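Local structure of hexokinase (Schistosoma mansoni, 1BDG) at residues Asp399-Leu402 against Tyr403-Pro407; Tyr327-Asp330 against Val331-Pro335; Met37-Gly40 against Leu41-Ser44. The protein catalyses the ATP-dependent phosphorylation of glucose, mannose, fructose and other hexoses to hexose 6-phosphates, the entry step of glycolysis. All coordinates share one frame; numbering follows the deposited sequence.

Counted from the N terminus, the three contacts come in series as interaction 3, interaction 2 and interaction 1. None encloses or crosses another, and each joins two adjoining segments, so it closes no more than a turn or so of backbone. Interaction 3 (37-44) ends helix 23-41 and leads into the short helix 43-46. Interaction 2 (327-335) ends helix 327-331, on the opposite side of the chain's centre, the two contact centres lying about 41 Å apart. Interaction 1 (399-407) passes from strand 393-399 of the six-stranded sheet into helix 401-405. It touches interaction 2 through Phe-405, His-406 and Pro-407, which meet Thr-329, Glu-332 and Arg-333, bringing together two segments of the probable ATP site.

Interaction 1: residues Asp399-Leu402 against Tyr403-Pro407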
loop_
_atom_site.group_PDB
_atom_site.type_symbol
_atom_site.label_atom_id
_atom_site.label_comp_id
_atom_site.label_asym_id
_atom_site.label_seq_id
_atom_site.Cartn_x
_atom_site.Cartn_y
_atom_site.Cartn_z
ATOM N N ASP A 399 -0.616 6.558 5.431
ATOM C CA ASP A 399 0.707 6.740 4.848
ATOM C C ASP A 399 0.599 6.280 3.412
ATOM O O ASP A 399 -0.335 5.555 3.068
ATOM C CB ASP A 399 1.796 5.960 5.593
ATOM C CG ASP A 399 3.162 6.644 5.506
ATOM O OD1 ASP A 399 3.280 7.657 4.785
ATOM O OD2 ASP A 399 4.119 6.182 6.157
ATOM N N GLY A 400 1.496 6.773 2.568
ATOM C CA GLY A 400 1.488 6.401 1.168
ATOM C C GLY A 400 1.402 7.590 0.228
ATOM O O GLY A 400 0.619 8.509 0.447
ATOM N N SER A 401 2.186 7.542 -0.842
ATOM C CA SER A 401 2.250 8.592 -1.849
ATOM C C SER A 401 0.905 9.114 -2.281
ATOM O O SER A 401 0.752 10.305 -2.563
ATOM C CB SER A 401 2.943 8.057 -3.084
ATOM O OG SER A 401 4.042 7.258 -2.702
ATOM N N LEU A 402 -0.061 8.215 -2.405
ATOM C CA LEU A 402 -1.371 8.626 -2.846
ATOM C C LEU A 402 -1.990 9.646 -1.899
ATOM O O LEU A 402 -2.430 10.720 -2.324
ATOM C CB LEU A 402 -2.258 7.404 -3.061
ATOM C CG LEU A 402 -2.034 6.890 -4.476
ATOM C CD1 LEU A 402 -3.045 5.816 -4.805
ATOM C CD2 LEU A 402 -2.198 8.050 -5.452
ATOM N N TYR A 403 -1.952 9.330 -0.615
ATOM C CA TYR A 403 -2.487 10.206 0.387
ATOM C C TYR A 403 -1.674 11.499 0.353
ATOM O O TYR A 403 -2.230 12.585 0.212
ATOM C CB TYR A 403 -2.392 9.539 1.777
ATOM C CG TYR A 403 -2.805 10.437 2.933
ATOM C CD1 TYR A 403 -4.156 10.586 3.280
ATOM C CD2 TYR A 403 -1.850 11.174 3.643
ATOM C CE1 TYR A 403 -4.547 11.450 4.306
ATOM C CE2 TYR A 403 -2.221 12.038 4.665
ATOM C CZ TYR A 403 -3.569 12.175 4.997
ATOM O OH TYR A 403 -3.934 13.005 6.038
ATOM N N LYS A 404 -0.355 11.365 0.418
ATOM C CA LYS A 404 0.559 12.505 0.451
ATOM C C LYS A 404 0.659 13.456 -0.724
ATOM O O LYS A 404 0.407 14.653 -0.579
ATOM C CB LYS A 404 1.958 12.032 0.810
ATOM C CG LYS A 404 2.071 11.657 2.255
ATOM C CD LYS A 404 3.484 11.319 2.661
ATOM C CE LYS A 404 3.789 9.867 2.436
ATOM N NZ LYS A 404 4.934 9.485 3.303
ATOM N N PHE A 405 1.045 12.926 -1.879
ATOM C CA PHE A 405 1.278 13.718 -3.076
ATOM C C PHE A 405 0.108 13.986 -4.001
ATOM O O PHE A 405 0.278 14.687 -5.006
ATOM C CB PHE A 405 2.394 13.068 -3.907
ATOM C CG PHE A 405 3.645 12.757 -3.125
ATOM C CD1 PHE A 405 4.441 13.772 -2.627
ATOM C CD2 PHE A 405 4.023 11.439 -2.887
ATOM C CE1 PHE A 405 5.599 13.480 -1.903
ATOM C CE2 PHE A 405 5.179 11.143 -2.165
ATOM C CZ PHE A 405 5.966 12.168 -1.673
ATOM N N HIS A 406 -1.076 13.473 -3.687
ATOM C CA HIS A 406 -2.198 13.661 -4.607
ATOM C C HIS A 406 -3.336 14.613 -4.232
ATOM O O HIS A 406 -4.078 14.379 -3.269
ATOM C CB HIS A 406 -2.721 12.292 -5.074
ATOM C CG HIS A 406 -1.746 11.551 -5.945
ATOM N ND1 HIS A 406 -2.078 11.046 -7.184
ATOM C CD2 HIS A 406 -0.430 11.273 -5.769
ATOM C CE1 HIS A 406 -1.012 10.498 -7.736
ATOM N NE2 HIS A 406 0.002 10.623 -6.899
ATOM N N PRO A 407 -3.512 15.688 -5.027
ATOM C CA PRO A 407 -4.544 16.703 -4.823
ATOM C C PRO A 407 -5.920 16.071 -4.907
ATOM O O PRO A 407 -6.260 15.462 -5.916
ATOM C CB PRO A 407 -4.307 17.668 -5.988
ATOM C CG PRO A 407 -2.883 17.525 -6.256
ATOM C CD PRO A 407 -2.697 16.036 -6.196
#
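Leu-402 lays its CD2 methyl over the imidazole of His-406, a CH-pi contact in which the carbon sits 3.4 Å from the ring centroid of His-406 and 6° off the ring normal. This is the tightly packed side of the turn, where both residues are buried and Leu-402 also meets Phe-409 of helix 409-420. His-406 has its CG anti to its own carbonyl carbon (chi1 -68°), which turns the ring back beneath the leucine as the chain leaves the helix. Backbone bonds hold the short helix 401-405: Lys-404 N bonds almost straight to Gly-400 O (3.0 Å). Phe-405 N reaches Ser-401 O at 2.7 Å, and a weak 3.4 Å bond links His-406 N to Leu-402 O.

The other side is looser and more exposed. Lys-404, its chain bent midway, crosses over to Asp-399 in a salt bridge, NZ to OD1 at 2.9 Å, meeting the oxygen nearly along its C-O direction. The same OD1 accepts the N-H of Gly-400 from above the carboxylate plane at 3.0 Å, so two donors steady the acid just ahead of the helix. Ser-401 CB abuts the edge of the Phe-405 ring, 3.6 Å from its CD2.

Residues 401-405 probably form part of the ATP site, as in related hexokinases. Gly-400 is the N-cap of helix 401-405. Ser-401 OG bonds weakly to Thr-78 OG1, and near its side chain lies a sulfate ion, probably a crystallisation component that may mark an anion pocket. Such a helix start would probably suit an anion, consistent with phosphate binding here.

Interaction 2: residues Tyr327-Asp330 against Val331-Pro335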
loop_
_atom_site.group_PDB
_atom_site.type_symbol
_atom_site.label_atom_id
_atom_site.label_comp_id
_atom_site.label_asym_id
_atom_site.label_seq_id
_atom_site.Cartn_x
_atom_site.Cartn_y
_atom_site.Cartn_z
ATOM N N TYR A 327 2.676 11.508 -12.568
ATOM C CA TYR A 327 2.162 12.461 -13.534
ATOM C C TYR A 327 0.721 12.784 -13.131
ATOM O O TYR A 327 0.331 13.956 -13.105
ATOM C CB TYR A 327 2.215 11.882 -14.959
ATOM C CG TYR A 327 3.595 11.434 -15.401
ATOM C CD1 TYR A 327 4.732 11.828 -14.692
ATOM C CD2 TYR A 327 3.763 10.580 -16.496
ATOM C CE1 TYR A 327 5.992 11.376 -15.047
ATOM C CE2 TYR A 327 5.037 10.115 -16.870
ATOM C CZ TYR A 327 6.144 10.518 -16.129
ATOM O OH TYR A 327 7.409 10.033 -16.402
ATOM N N LEU A 328 -0.028 11.771 -12.698
ATOM C CA LEU A 328 -1.423 11.967 -12.320
ATOM C C LEU A 328 -1.618 13.000 -11.206
ATOM O O LEU A 328 -2.738 13.398 -10.876
ATOM C CB LEU A 328 -2.060 10.635 -11.948
ATOM C CG LEU A 328 -1.919 9.483 -12.955
ATOM C CD1 LEU A 328 -3.063 8.480 -12.706
ATOM C CD2 LEU A 328 -1.945 9.985 -14.401
ATOM N N THR A 329 -0.504 13.405 -10.618
ATOM C CA THR A 329 -0.472 14.391 -9.561
ATOM C C THR A 329 -0.639 15.775 -10.188
ATOM O O THR A 329 -1.669 16.421 -9.989
ATOM C CB THR A 329 0.882 14.307 -8.805
ATOM O OG1 THR A 329 0.923 13.101 -8.025
ATOM C CG2 THR A 329 1.103 15.514 -7.915
ATOM N N ASP A 330 0.327 16.204 -11.000
ATOM C CA ASP A 330 0.243 17.528 -11.612
ATOM C C ASP A 330 -1.034 17.689 -12.433
ATOM O O ASP A 330 -1.764 18.685 -12.301
ATOM C CB ASP A 330 1.478 17.817 -12.469
ATOM C CG ASP A 330 2.740 18.041 -11.634
ATOM O OD1 ASP A 330 2.613 18.241 -10.393
ATOM O OD2 ASP A 330 3.860 18.021 -12.225
ATOM N N VAL A 331 -1.336 16.665 -13.224
ATOM C CA VAL A 331 -2.514 16.663 -14.083
ATOM C C VAL A 331 -3.797 17.039 -13.345
ATOM O O VAL A 331 -4.666 17.689 -13.918
ATOM C CB VAL A 331 -2.698 15.294 -14.728
ATOM C CG1 VAL A 331 -3.854 15.324 -15.688
ATOM C CG2 VAL A 331 -1.422 14.879 -15.434
ATOM N N GLU A 332 -3.879 16.664 -12.067
ATOM C CA GLU A 332 -5.041 16.920 -11.209
ATOM C C GLU A 332 -5.306 18.369 -10.776
ATOM O O GLU A 332 -6.440 18.701 -10.398
ATOM C CB GLU A 332 -4.982 16.024 -9.974
ATOM C CG GLU A 332 -5.761 14.733 -10.130
ATOM C CD GLU A 332 -7.266 14.975 -10.181
ATOM O OE1 GLU A 332 -7.810 15.532 -9.196
ATOM O OE2 GLU A 332 -7.906 14.635 -11.204
ATOM N N ARG A 333 -4.283 19.226 -10.854
ATOM C CA ARG A 333 -4.404 20.647 -10.485
ATOM C C ARG A 333 -4.960 21.511 -11.630
ATOM O O ARG A 333 -4.996 22.742 -11.531
ATOM C CB ARG A 333 -3.036 21.207 -10.068
ATOM C CG ARG A 333 -2.271 20.324 -9.085
ATOM C CD ARG A 333 -0.815 20.758 -8.925
ATOM N NE ARG A 333 -0.036 19.751 -8.197
ATOM C CZ ARG A 333 -0.221 19.445 -6.912
ATOM N NH1 ARG A 333 -1.137 20.086 -6.196
ATOM N NH2 ARG A 333 0.523 18.517 -6.333
ATOM N N ASP A 334 -5.407 20.873 -12.706
ATOM C CA ASP A 334 -5.931 21.604 -13.857
ATOM C C ASP A 334 -7.390 22.073 -13.774
ATOM O O ASP A 334 -8.312 21.267 -13.580
ATOM C CB ASP A 334 -5.742 20.778 -15.143
ATOM C CG ASP A 334 -4.444 21.104 -15.874
ATOM O OD1 ASP A 334 -3.913 22.237 -15.708
ATOM O OD2 ASP A 334 -3.975 20.232 -16.643
ATOM N N PRO A 335 -7.621 23.387 -13.929
ATOM C CA PRO A 335 -8.981 23.928 -13.883
ATOM C C PRO A 335 -9.688 23.518 -15.184
ATOM O O PRO A 335 -9.120 22.785 -16.004
ATOM C CB PRO A 335 -8.747 25.456 -13.859
ATOM C CG PRO A 335 -7.390 25.609 -13.272
ATOM C CD PRO A 335 -6.636 24.478 -13.962
#
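Asp-330 and Arg-333 meet where the short, weakly bonded helix 327-331 runs out: OD1 of Asp-330 lies at the edge of the guanidinium of Arg-333, near its plane, but 3.8 Å from NE, a long salt bridge with the two planar groups turned 54° apart. Alongside, Thr-329 and Arg-333 point the same way, the methyl CG2 of Thr-329 being 3.4 Å from NH2 of Arg-333. The arginine, extended from CG to NE, reaches back over the turn to make both contacts.

Behind these side chains the backbone bonds change span. Val-331 N takes Tyr-327 O in a nearly straight helical bond of 3.2 Å (171°), whereas Glu-332 N to Thr-329 O and Arg-333 N to Asp-330 O, both 3.0 Å, span only three residues, leading into the type I turn 331-334.

Further out, Glu-332 OE2 forms a salt bridge with Arg-364, Asp-334 OD2 bonds Thr-342 OG1, and Thr-329 OG1 is weakly bonded to Phe-405 O. Residues 327-329 probably form part of the ATP site. Val-331 is buried and packs on Thr-342 and Met-345 of helix 340-349 and on Arg-364 and Cys-367 of helix 357-389; Arg-333 touches Pro-407 just past helix 401-405.

Interaction 3: residues Met37-Gly40 against Leu41-Ser44; sequences MRLG and LQKS
Arg-38 holds its CG between the backbone N and the carbonyl carbon (chi1 65°) and then bends twice, while Gln-42 turns its CG away from its own carbonyl carbon (chi1 -66°) and stays extended beyond it; the two chains thereby run side by side in the same direction. Their ends meet with NE2 of Gln-42 at the edge of the Arg-38 guanidinium, 3.8 Å from NH2, the amide standing almost perpendicular to the guanidinium at 80°. Both atoms are donors, so this is contact without a bond. Along the way CG of Gln-42 rests on the carbonyl oxygen of Arg-38 (3.3 Å), and NE2 also comes within 4.1 Å of CD2 of Leu-39, whose chain crosses that of the glutamine.

The backbone records the end of helix 23-41. Leu-41 N reaches Met-37 O only weakly, at 3.2 Å, and Gln-42 N bonds Leu-39 O at 3.2 Å over a span of three residues. CG of Leu-41 lies 3.3 Å from Met-37 O, with CD1 just beyond. Leu-41 is buried, packing against Tyr-226 and Glu-228 of strand 222-229, while Met-37 lies on Cys-384 and Ile-385 of helix 357-389.

Carbonyls at the helix end are taken up by the next turn: Leu-39 O accepts from Thr-45 OG1 and Gly-40 O from Asn-46 ND2, while Gln-42 NE2 bonds Thr-45 OG1 weakly. Thus the amide has its polar partner in helix 43-46 rather than in the arginine. Arg-38 in turn lies about 3 Å, nearest atoms, from a sulfate ion; the anion, probably from the crystallisation liquor, would probably offset part of the positive charge of Arg-38, which also lies against Arg-388.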
loop_
_atom_site.group_PDB
_atom_site.type_symbol
_atom_site.label_atom_id
_atom_site.label_comp_id
_atom_site.label_asym_id
_atom_site.label_seq_id
_atom_site.Cartn_x
_atom_site.Cartn_y
_atom_site.Cartn_z
ATOM N N MET A 37 -13.802 -10.507 5.056
ATOM C CA MET A 37 -12.969 -10.408 6.245
ATOM C C MET A 37 -13.451 -11.343 7.358
ATOM O O MET A 37 -12.633 -12.058 7.959
ATOM C CB MET A 37 -12.915 -8.973 6.753
ATOM C CG MET A 37 -12.207 -8.008 5.846
ATOM S SD MET A 37 -12.166 -6.371 6.556
ATOM C CE MET A 37 -11.092 -5.520 5.452
ATOM N N ARG A 38 -14.760 -11.368 7.634
ATOM C CA ARG A 38 -15.237 -12.267 8.680
ATOM C C ARG A 38 -15.048 -13.736 8.294
ATOM O O ARG A 38 -14.867 -14.586 9.159
ATOM C CB ARG A 38 -16.668 -11.962 9.138
ATOM C CG ARG A 38 -17.771 -12.157 8.134
ATOM C CD ARG A 38 -18.967 -12.842 8.797
ATOM N NE ARG A 38 -18.988 -14.269 8.474
ATOM C CZ ARG A 38 -19.892 -14.843 7.677
ATOM N NH1 ARG A 38 -20.860 -14.109 7.121
ATOM N NH2 ARG A 38 -19.861 -16.162 7.469
ATOM N N LEU A 39 -15.048 -14.029 6.996
ATOM C CA LEU A 39 -14.805 -15.391 6.516
ATOM C C LEU A 39 -13.326 -15.744 6.716
ATOM O O LEU A 39 -13.003 -16.890 7.026
ATOM C CB LEU A 39 -15.124 -15.527 5.024
ATOM C CG LEU A 39 -16.555 -15.672 4.513
ATOM C CD1 LEU A 39 -16.505 -15.831 2.997
ATOM C CD2 LEU A 39 -17.259 -16.866 5.146
ATOM N N GLY A 40 -12.440 -14.760 6.525
ATOM C CA GLY A 40 -11.008 -14.985 6.674
ATOM C C GLY A 40 -10.542 -15.217 8.104
ATOM O O GLY A 40 -9.466 -15.780 8.335
ATOM N N LEU A 41 -11.327 -14.736 9.068
ATOM C CA LEU A 41 -11.005 -14.895 10.489
ATOM C C LEU A 41 -11.445 -16.285 10.941
ATOM O O LEU A 41 -10.993 -16.794 11.967
ATOM C CB LEU A 41 -11.689 -13.806 11.333
ATOM C CG LEU A 41 -11.336 -12.358 10.971
ATOM C CD1 LEU A 41 -12.386 -11.415 11.458
ATOM C CD2 LEU A 41 -9.993 -11.951 11.518
ATOM N N GLN A 42 -12.299 -16.910 10.141
ATOM C CA GLN A 42 -12.807 -18.235 10.435
ATOM C C GLN A 42 -11.901 -19.309 9.836
ATOM O O GLN A 42 -11.495 -19.230 8.674
ATOM C CB GLN A 42 -14.218 -18.406 9.874
ATOM C CG GLN A 42 -15.312 -17.557 10.494
ATOM C CD GLN A 42 -16.691 -18.190 10.284
ATOM O OE1 GLN A 42 -17.335 -18.607 11.242
ATOM N NE2 GLN A 42 -17.120 -18.313 9.030
ATOM N N LYS A 43 -11.636 -20.347 10.619
ATOM C CA LYS A 43 -10.787 -21.442 10.178
ATOM C C LYS A 43 -11.407 -22.228 9.031
ATOM O O LYS A 43 -10.750 -22.473 8.005
ATOM C CB LYS A 43 -10.485 -22.374 11.347
ATOM C CG LYS A 43 -9.830 -21.638 12.498
ATOM C CD LYS A 43 -9.618 -22.521 13.716
ATOM C CE LYS A 43 -8.511 -23.537 13.474
ATOM N NZ LYS A 43 -7.625 -23.677 14.671
ATOM N N SER A 44 -12.684 -22.577 9.170
ATOM C CA SER A 44 -13.351 -23.358 8.133
ATOM C C SER A 44 -13.567 -22.604 6.836
ATOM O O SER A 44 -13.954 -23.207 5.833
ATOM C CB SER A 44 -14.671 -23.905 8.651
ATOM O OG SER A 44 -15.380 -22.913 9.359
#